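Local atomic coordinates of putative peptidase (Chlamydophila abortus, PDB entry 3CE2), a protein that probably acts as a zinc-dependent oligopeptidase of the M3B family, cleaving a variety of small bioactive peptides. Residues Gln359-Lys364 with His406-Tyr411; Val386-Thr391 with Ser398-Glu403. One frame throughout, in Å; residues are numbered along the deposited sequence.

Both contacts lean on the same helix, 394-416, which carries two histidine ligands of one zinc ion, and both reach it from the small mixed sheet in which strands 362-363 and 385-387 are parallel neighbours. Contact 2 takes the earlier part of the helix and contact 1 the part that follows. Both are largely buried. Contact 1, just before an outer strand, rests on one tryptophan against sulfur and tyrosine; contact 2, at the central strand, is a row of branched aliphatic groups with one tyrosine and the aliphatic root of a glutamate. The two meet through the backbone, where Trp361 O and Val386 N lie 2.8 Å apart, a probable hydrogen bond, and each includes one histidine ligand of that zinc ion.

Contact 1: residues Gln359-Lys364 with His406-Tyr411; sequences QGWVDK and HSMHSY. With ZN (zinc ion), chain D.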
ATOM      1  N   GLN A 359     -10.551 -22.505 -11.545  1.00 58.54           N
ATOM      2  CA  GLN A 359     -10.355 -22.770 -10.120  1.00 55.97           C
ATOM      3  C   GLN A 359     -11.321 -21.981  -9.227  1.00 56.35           C
ATOM      4  O   GLN A 359     -11.337 -22.168  -8.003  1.00 56.16           O
ATOM      5  CB  GLN A 359      -8.898 -22.464  -9.724  1.00 59.91           C
ATOM      6  CG  GLN A 359      -8.007 -23.686  -9.497  1.00 68.94           C
ATOM      7  CD  GLN A 359      -8.382 -24.871 -10.396  1.00 73.33           C
ATOM      8  OE1 GLN A 359      -8.923 -25.874  -9.920  1.00 74.00           O
ATOM      9  NE2 GLN A 359      -8.103 -24.754 -11.698  1.00 73.18           N
ATOM     10  N   GLY A 360     -12.101 -21.081  -9.827  1.00 45.69           N
ATOM     11  CA  GLY A 360     -13.041 -20.257  -9.065  1.00 53.70           C
ATOM     12  C   GLY A 360     -12.453 -19.197  -8.138  1.00 52.57           C
ATOM     13  O   GLY A 360     -12.986 -18.930  -7.067  1.00 50.08           O
ATOM     14  N   TRP A 361     -11.348 -18.587  -8.537  1.00 51.54           N
ATOM     15  CA  TRP A 361     -10.740 -17.542  -7.729  1.00 51.38           C
ATOM     16  C   TRP A 361     -11.541 -16.232  -7.803  1.00 50.47           C
ATOM     17  O   TRP A 361     -11.622 -15.475  -6.832  1.00 48.34           O
ATOM     18  CB  TRP A 361      -9.333 -17.268  -8.246  1.00 53.80           C
ATOM     19  CG  TRP A 361      -8.337 -18.321  -7.918  1.00 57.15           C
ATOM     20  CD1 TRP A 361      -8.588 -19.601  -7.504  1.00 55.00           C
ATOM     21  CD2 TRP A 361      -6.916 -18.189  -7.983  1.00 54.33           C
ATOM     22  NE1 TRP A 361      -7.410 -20.265  -7.301  1.00 53.30           N
ATOM     23  CE2 TRP A 361      -6.367 -19.424  -7.592  1.00 54.66           C
ATOM     24  CE3 TRP A 361      -6.055 -17.142  -8.327  1.00 52.60           C
ATOM     25  CZ2 TRP A 361      -4.991 -19.648  -7.544  1.00 55.72           C
ATOM     26  CZ3 TRP A 361      -4.692 -17.359  -8.285  1.00 55.14           C
ATOM     27  CH2 TRP A 361      -4.169 -18.603  -7.896  1.00 57.28           C
ATOM     28  N   VAL A 362     -12.123 -15.995  -8.971  1.00 45.66           N
ATOM     29  CA  VAL A 362     -12.626 -14.695  -9.358  1.00 48.86           C
ATOM     30  C   VAL A 362     -14.126 -14.555  -9.293  1.00 49.17           C
ATOM     31  O   VAL A 362     -14.852 -15.321  -9.908  1.00 49.88           O
ATOM     32  CB  VAL A 362     -12.324 -14.455 -10.819  1.00 44.18           C
ATOM     33  CG1 VAL A 362     -12.106 -12.984 -11.054  1.00 44.70           C
ATOM     34  CG2 VAL A 362     -11.119 -15.276 -11.231  1.00 48.50           C
ATOM     35  N   ASP A 363     -14.587 -13.543  -8.582  1.00 51.17           N
ATOM     36  CA  ASP A 363     -15.934 -13.051  -8.801  1.00 51.53           C
ATOM     37  C   ASP A 363     -15.895 -11.946  -9.865  1.00 48.54           C
ATOM     38  O   ASP A 363     -15.512 -10.817  -9.583  1.00 50.79           O
ATOM     39  CB  ASP A 363     -16.516 -12.533  -7.497  1.00 54.52           C
ATOM     40  CG  ASP A 363     -17.997 -12.765  -7.406  1.00 59.34           C
ATOM     41  OD1 ASP A 363     -18.417 -13.938  -7.303  1.00 54.72           O
ATOM     42  OD2 ASP A 363     -18.738 -11.770  -7.445  1.00 60.45           O
ATOM     43  N   LYS A 364     -16.296 -12.264 -11.086  1.00 42.51           N
ATOM     44  CA  LYS A 364     -16.012 -11.383 -12.233  1.00 48.04           C
ATOM     45  C   LYS A 364     -16.728 -10.038 -12.401  1.00 49.38           C
ATOM     46  O   LYS A 364     -16.106  -9.054 -12.816  1.00 43.75           O
ATOM     47  CB  LYS A 364     -16.202 -12.157 -13.539  1.00 48.86           C
ATOM     48  CG  LYS A 364     -15.230 -13.292 -13.706  1.00 51.95           C
ATOM     49  CD  LYS A 364     -15.462 -14.006 -15.011  1.00 51.38           C
ATOM     50  CE  LYS A 364     -15.023 -15.424 -14.914  1.00 52.62           C
ATOM     51  NZ  LYS A 364     -16.123 -16.252 -15.436  1.00 59.90           N
ATOM     52  N   HIS A 406      -1.158  -9.578  -6.390  1.00 40.34           N
ATOM     53  CA  HIS A 406      -1.329  -9.812  -4.941  1.00 43.03           C
ATOM     54  C   HIS A 406      -1.660 -11.264  -4.728  1.00 38.20           C
ATOM     55  O   HIS A 406      -1.172 -11.901  -3.807  1.00 43.10           O
ATOM     56  CB  HIS A 406      -2.501  -9.022  -4.331  1.00 45.09           C
ATOM     57  CG  HIS A 406      -2.275  -7.553  -4.222  1.00 52.38           C
ATOM     58  ND1 HIS A 406      -1.098  -7.010  -3.758  1.00 60.63           N
ATOM     59  CD2 HIS A 406      -3.101  -6.509  -4.475  1.00 59.70           C
ATOM     60  CE1 HIS A 406      -1.194  -5.692  -3.760  1.00 62.86           C
ATOM     61  NE2 HIS A 406      -2.398  -5.362  -4.195  1.00 64.06           N
ATOM     62  N   SER A 407      -2.533 -11.768  -5.584  1.00 34.77           N
ATOM     63  CA  SER A 407      -3.040 -13.104  -5.457  1.00 40.79           C
ATOM     64  C   SER A 407      -1.958 -14.170  -5.575  1.00 39.62           C
ATOM     65  O   SER A 407      -1.847 -15.014  -4.701  1.00 41.54           O
ATOM     66  CB  SER A 407      -4.168 -13.329  -6.466  1.00 45.56           C
ATOM     67  OG  SER A 407      -5.341 -12.733  -5.939  1.00 59.42           O
ATOM     68  N   MET A 408      -1.166 -14.124  -6.642  1.00 37.57           N
ATOM     69  CA  MET A 408      -0.047 -15.037  -6.790  1.00 38.45           C
ATOM     70  C   MET A 408       0.959 -14.918  -5.637  1.00 43.35           C
ATOM     71  O   MET A 408       1.410 -15.948  -5.077  1.00 46.24           O
ATOM     72  CB  MET A 408       0.613 -14.862  -8.155  1.00 36.72           C
ATOM     73  CG  MET A 408      -0.306 -15.305  -9.303  1.00 38.37           C
ATOM     74  SD  MET A 408      -0.739 -17.082  -9.239  1.00 40.17           S
ATOM     75  CE  MET A 408       0.701 -17.792 -10.012  1.00 44.64           C
ATOM     76  N   HIS A 409       1.265 -13.684  -5.232  1.00 37.41           N
ATOM     77  CA  HIS A 409       2.147 -13.460  -4.079  1.00 35.56           C
ATOM     78  C   HIS A 409       1.607 -14.296  -2.917  1.00 40.30           C
ATOM     79  O   HIS A 409       2.338 -15.120  -2.324  1.00 35.35           O
ATOM     80  CB  HIS A 409       2.137 -11.985  -3.691  1.00 37.97           C
ATOM     81  CG  HIS A 409       3.273 -11.553  -2.814  1.00 36.45           C
ATOM     82  ND1 HIS A 409       4.109 -12.440  -2.164  1.00 41.24           N
ATOM     83  CD2 HIS A 409       3.692 -10.313  -2.459  1.00 33.48           C
ATOM     84  CE1 HIS A 409       5.007 -11.766  -1.465  1.00 31.54           C
ATOM     85  NE2 HIS A 409       4.765 -10.474  -1.617  1.00 32.21           N
ATOM     86  N   SER A 410       0.325 -14.095  -2.602  1.00 33.03           N
ATOM     87  CA  SER A 410      -0.285 -14.759  -1.438  1.00 36.76           C
ATOM     88  C   SER A 410      -0.318 -16.272  -1.584  1.00 38.23           C
ATOM     89  O   SER A 410      -0.075 -17.020  -0.635  1.00 36.56           O
ATOM     90  CB  SER A 410      -1.695 -14.229  -1.193  1.00 40.04           C
ATOM     91  OG  SER A 410      -1.652 -13.075  -0.351  1.00 45.83           O
ATOM     92  N   TYR A 411      -0.620 -16.708  -2.795  1.00 34.64           N
ATOM     93  CA  TYR A 411      -0.714 -18.090  -3.116  1.00 38.88           C
ATOM     94  C   TYR A 411       0.645 -18.721  -2.862  1.00 44.68           C
ATOM     95  O   TYR A 411       0.749 -19.685  -2.110  1.00 51.56           O
ATOM     96  CB  TYR A 411      -1.114 -18.217  -4.579  1.00 46.87           C
ATOM     97  CG  TYR A 411      -0.937 -19.578  -5.158  1.00 46.59           C
ATOM     98  CD1 TYR A 411      -1.925 -20.544  -5.021  1.00 51.71           C
ATOM     99  CD2 TYR A 411       0.211 -19.900  -5.867  1.00 54.68           C
ATOM    100  CE1 TYR A 411      -1.774 -21.813  -5.578  1.00 56.50           C
ATOM    101  CE2 TYR A 411       0.389 -21.169  -6.420  1.00 58.19           C
ATOM    102  CZ  TYR A 411      -0.606 -22.122  -6.266  1.00 58.24           C
ATOM    103  OH  TYR A 411      -0.439 -23.377  -6.811  1.00 59.08           O
TER
HETATM  104 ZN    ZN D 703      -2.878  -3.286  -4.621  1.00 77.55          ZN
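Trp361 alone carries the side of residues 359-364 in this contact, reaching the helix of 406-411 at Ser407, Met408 and Tyr411. Just ahead of it the chain turns through Gly360, whose positive phi suits glycine; Trp361 follows, just ahead of strand 362-363. The indole is set with CG anti to the carbonyl carbon (chi1 -74°), and the far rim of its six-membered ring leads into the helix. Met408 SD lies beside that rim, near the ring plane, 4.0 Å from Trp361 CH2. This is a Met-aromatic contact made at the edge, with the sulfur 82° off the ring normal. The methionine chain bends at chi2 and chi3 and crosses the indole at about a right angle. One turn on from Ser407, Tyr411 offers CD1 at 4.1 Å from Trp361 CZ2; the two ring planes are inclined at 44° with centroids 5.8 Å apart, an oblique meeting. Trp361 CZ3 comes 4.5 Å from Ser407 CB, the longest of the three approaches. The indole also stacks on the His383 ring. Beyond the tryptophan, Val362 and Asp363 run on as an outer strand, and Asp363 forms salt bridges with Lys370 and Arg15. The helix brings His406 to the metal: its NE2 binds the zinc ion at 2.2 Å, with His402 and Glu430 completing the protein ligands. The indole packs on residues that follow this ligand in the helix, not on His406 itself. The pairing is apolar, sulfur-aromatic and ring-to-ring, with no directed polar bond between the two segments, so it depends on the fit of the side chains.

Contact 2: residues Val386-Thr391 with Ser398-Glu403; sequences VLLNYT and SVIAHE. With ZN (zinc ion), chain D.
Ile400 is the first residue of the helix segment 398-403 to reach well into the strand and loop of 386-391, and it meets two side chains there. Its CG1 stands anti to the carbonyl carbon (chi1 -66°), which sends the extended ethyl arm toward the loop. Leu388 CD2 packs on CG1 at 3.7 Å, the two side chains crossing at about a right angle, while the terminal CD1 reaches the Tyr390 ring, 4.0 Å from CE1, in an oblique approach. The tyrosine hydroxyl lies beyond this apolar patch and is hydrogen-bonded to the carbonyl of Tyr328. Helix 330-340 also borders the cluster, with Ala333 touching both Tyr390 and Ile400. Two residues on, the HExxH sequence begins, the hallmark of zinc metallopeptidases such as the M3 family: His402 and His406 from this helix bind the zinc ion together with Glu430. His402 makes no contact with residues 386-391; its NE2 coordinates the metal at 2.1 Å. Its other ring nitrogen, ND1, is hydrogen-bonded to Glu437, a second-shell partner that would hold the imidazole's rotation. Glu403, the glutamate of the motif and probably the general base by analogy with other HExxH enzymes, meets the strand through its aliphatic root: CB lies 3.9 Å from CG1 of Val386. From there the side chain bends at chi2 (-51°), and OE1 is hydrogen-bonded to Ser376 OG on the neighbouring strand 375-377.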
ATOM      1  N   VAL A 386     -10.339 -13.227  -5.748  1.00 46.25           N
ATOM      2  CA  VAL A 386     -10.267 -11.918  -6.354  1.00 44.65           C
ATOM      3  C   VAL A 386     -11.670 -11.408  -6.590  1.00 46.93           C
ATOM      4  O   VAL A 386     -12.443 -12.019  -7.348  1.00 40.51           O
ATOM      5  CB  VAL A 386      -9.594 -11.988  -7.711  1.00 42.04           C
ATOM      6  CG1 VAL A 386      -9.552 -10.617  -8.320  1.00 46.21           C
ATOM      7  CG2 VAL A 386      -8.227 -12.537  -7.556  1.00 44.05           C
ATOM      8  N   LEU A 387     -11.994 -10.289  -5.952  1.00 46.89           N
ATOM      9  CA  LEU A 387     -13.206  -9.572  -6.289  1.00 43.35           C
ATOM     10  C   LEU A 387     -12.980  -8.501  -7.367  1.00 46.31           C
ATOM     11  O   LEU A 387     -12.229  -7.545  -7.181  1.00 50.18           O
ATOM     12  CB  LEU A 387     -13.817  -8.956  -5.045  1.00 44.64           C
ATOM     13  CG  LEU A 387     -15.160  -8.288  -5.353  1.00 44.91           C
ATOM     14  CD1 LEU A 387     -16.135  -8.473  -4.183  1.00 35.67           C
ATOM     15  CD2 LEU A 387     -14.961  -6.810  -5.743  1.00 33.66           C
ATOM     16  N   LEU A 388     -13.647  -8.684  -8.494  1.00 48.09           N
ATOM     17  CA  LEU A 388     -13.610  -7.752  -9.615  1.00 46.85           C
ATOM     18  C   LEU A 388     -14.993  -7.109  -9.853  1.00 48.67           C
ATOM     19  O   LEU A 388     -16.039  -7.618  -9.393  1.00 49.89           O
ATOM     20  CB  LEU A 388     -13.203  -8.521 -10.886  1.00 48.38           C
ATOM     21  CG  LEU A 388     -11.813  -8.465 -11.539  1.00 47.58           C
ATOM     22  CD1 LEU A 388     -10.697  -8.465 -10.555  1.00 46.66           C
ATOM     23  CD2 LEU A 388     -11.620  -9.608 -12.529  1.00 49.38           C
ATOM     24  N   ASN A 389     -14.999  -5.994 -10.578  1.00 46.21           N
ATOM     25  CA  ASN A 389     -16.226  -5.437 -11.147  1.00 44.95           C
ATOM     26  C   ASN A 389     -15.987  -5.215 -12.637  1.00 49.79           C
ATOM     27  O   ASN A 389     -15.960  -4.084 -13.133  1.00 51.36           O
ATOM     28  CB  ASN A 389     -16.621  -4.156 -10.417  1.00 41.04           C
ATOM     29  CG  ASN A 389     -17.407  -4.444  -9.146  1.00 47.78           C
ATOM     30  OD1 ASN A 389     -18.587  -4.819  -9.202  1.00 48.66           O
ATOM     31  ND2 ASN A 389     -16.749  -4.298  -7.991  1.00 42.64           N
ATOM     32  N   TYR A 390     -15.771  -6.322 -13.340  1.00 53.50           N
ATOM     33  CA  TYR A 390     -15.149  -6.274 -14.650  1.00 53.60           C
ATOM     34  C   TYR A 390     -16.047  -5.565 -15.644  1.00 54.47           C
ATOM     35  O   TYR A 390     -17.175  -5.975 -15.828  1.00 58.58           O
ATOM     36  CB  TYR A 390     -14.789  -7.685 -15.142  1.00 48.97           C
ATOM     37  CG  TYR A 390     -14.027  -7.602 -16.418  1.00 45.37           C
ATOM     38  CD1 TYR A 390     -12.683  -7.264 -16.408  1.00 46.10           C
ATOM     39  CD2 TYR A 390     -14.664  -7.771 -17.650  1.00 41.86           C
ATOM     40  CE1 TYR A 390     -11.967  -7.122 -17.601  1.00 47.62           C
ATOM     41  CE2 TYR A 390     -13.962  -7.639 -18.843  1.00 40.62           C
ATOM     42  CZ  TYR A 390     -12.611  -7.307 -18.815  1.00 46.23           C
ATOM     43  OH  TYR A 390     -11.886  -7.172 -19.988  1.00 47.95           O
ATOM     44  N   THR A 391     -15.557  -4.502 -16.282  1.00 59.60           N
ATOM     45  CA  THR A 391     -16.403  -3.736 -17.224  1.00 60.95           C
ATOM     46  C   THR A 391     -15.921  -3.761 -18.681  1.00 63.39           C
ATOM     47  O   THR A 391     -16.671  -3.399 -19.580  1.00 71.49           O
ATOM     48  CB  THR A 391     -16.692  -2.247 -16.763  1.00 57.83           C
ATOM     49  OG1 THR A 391     -15.468  -1.559 -16.451  1.00 59.01           O
ATOM     50  CG2 THR A 391     -17.608  -2.222 -15.539  1.00 50.61           C
ATOM     51  N   SER A 398      -5.808  -4.166 -16.480  1.00 46.99           N
ATOM     52  CA  SER A 398      -4.678  -3.952 -15.590  1.00 47.72           C
ATOM     53  C   SER A 398      -5.039  -4.203 -14.108  1.00 46.41           C
ATOM     54  O   SER A 398      -4.175  -4.542 -13.287  1.00 47.19           O
ATOM     55  CB  SER A 398      -4.105  -2.550 -15.776  1.00 44.76           C
ATOM     56  OG  SER A 398      -4.725  -1.689 -14.855  1.00 47.79           O
ATOM     57  N   VAL A 399      -6.311  -4.045 -13.773  1.00 40.66           N
ATOM     58  CA  VAL A 399      -6.777  -4.349 -12.429  1.00 40.95           C
ATOM     59  C   VAL A 399      -6.685  -5.869 -12.188  1.00 41.38           C
ATOM     60  O   VAL A 399      -6.295  -6.324 -11.109  1.00 37.84           O
ATOM     61  CB  VAL A 399      -8.211  -3.786 -12.189  1.00 40.58           C
ATOM     62  CG1 VAL A 399      -8.838  -4.386 -10.957  1.00 34.82           C
ATOM     63  CG2 VAL A 399      -8.153  -2.277 -12.048  1.00 39.53           C
ATOM     64  N   ILE A 400      -7.011  -6.655 -13.211  1.00 43.92           N
ATOM     65  CA  ILE A 400      -6.745  -8.087 -13.150  1.00 42.71           C
ATOM     66  C   ILE A 400      -5.248  -8.345 -12.962  1.00 45.44           C
ATOM     67  O   ILE A 400      -4.868  -9.174 -12.132  1.00 44.43           O
ATOM     68  CB  ILE A 400      -7.164  -8.787 -14.429  1.00 44.80           C
ATOM     69  CG1 ILE A 400      -8.662  -8.735 -14.604  1.00 41.39           C
ATOM     70  CG2 ILE A 400      -6.709 -10.233 -14.426  1.00 44.57           C
ATOM     71  CD1 ILE A 400      -9.084  -9.338 -15.916  1.00 41.52           C
ATOM     72  N   ALA A 401      -4.403  -7.644 -13.728  1.00 41.51           N
ATOM     73  CA  ALA A 401      -2.953  -7.807 -13.589  1.00 42.22           C
ATOM     74  C   ALA A 401      -2.495  -7.420 -12.185  1.00 45.34           C
ATOM     75  O   ALA A 401      -1.660  -8.101 -11.591  1.00 48.06           O
ATOM     76  CB  ALA A 401      -2.188  -7.013 -14.645  1.00 38.35           C
ATOM     77  N   HIS A 402      -3.062  -6.346 -11.647  1.00 43.06           N
ATOM     78  CA  HIS A 402      -2.736  -5.898 -10.290  1.00 43.06           C
ATOM     79  C   HIS A 402      -3.166  -6.922  -9.233  1.00 44.89           C
ATOM     80  O   HIS A 402      -2.355  -7.378  -8.418  1.00 39.44           O
ATOM     81  CB  HIS A 402      -3.436  -4.571 -10.043  1.00 47.23           C
ATOM     82  CG  HIS A 402      -3.060  -3.900  -8.761  1.00 52.81           C
ATOM     83  ND1 HIS A 402      -2.109  -2.901  -8.695  1.00 52.33           N
ATOM     84  CD2 HIS A 402      -3.541  -4.048  -7.500  1.00 52.09           C
ATOM     85  CE1 HIS A 402      -2.011  -2.469  -7.450  1.00 51.90           C
ATOM     86  NE2 HIS A 402      -2.857  -3.160  -6.702  1.00 53.57           N
ATOM     87  N   GLU A 403      -4.447  -7.280  -9.255  1.00 46.24           N
ATOM     88  CA  GLU A 403      -4.990  -8.197  -8.268  1.00 45.29           C
ATOM     89  C   GLU A 403      -4.399  -9.587  -8.450  1.00 47.20           C
ATOM     90  O   GLU A 403      -4.176 -10.298  -7.476  1.00 42.15           O
ATOM     91  CB  GLU A 403      -6.526  -8.235  -8.322  1.00 42.88           C
ATOM     92  CG  GLU A 403      -7.184  -6.900  -7.967  1.00 41.98           C
ATOM     93  CD  GLU A 403      -6.688  -6.302  -6.643  1.00 44.84           C
ATOM     94  OE1 GLU A 403      -6.047  -7.015  -5.836  1.00 48.89           O
ATOM     95  OE2 GLU A 403      -6.926  -5.105  -6.399  1.00 41.83           O
TER
HETATM   96 ZN    ZN D 703      -2.878  -3.286  -4.621  1.00 77.55          ZN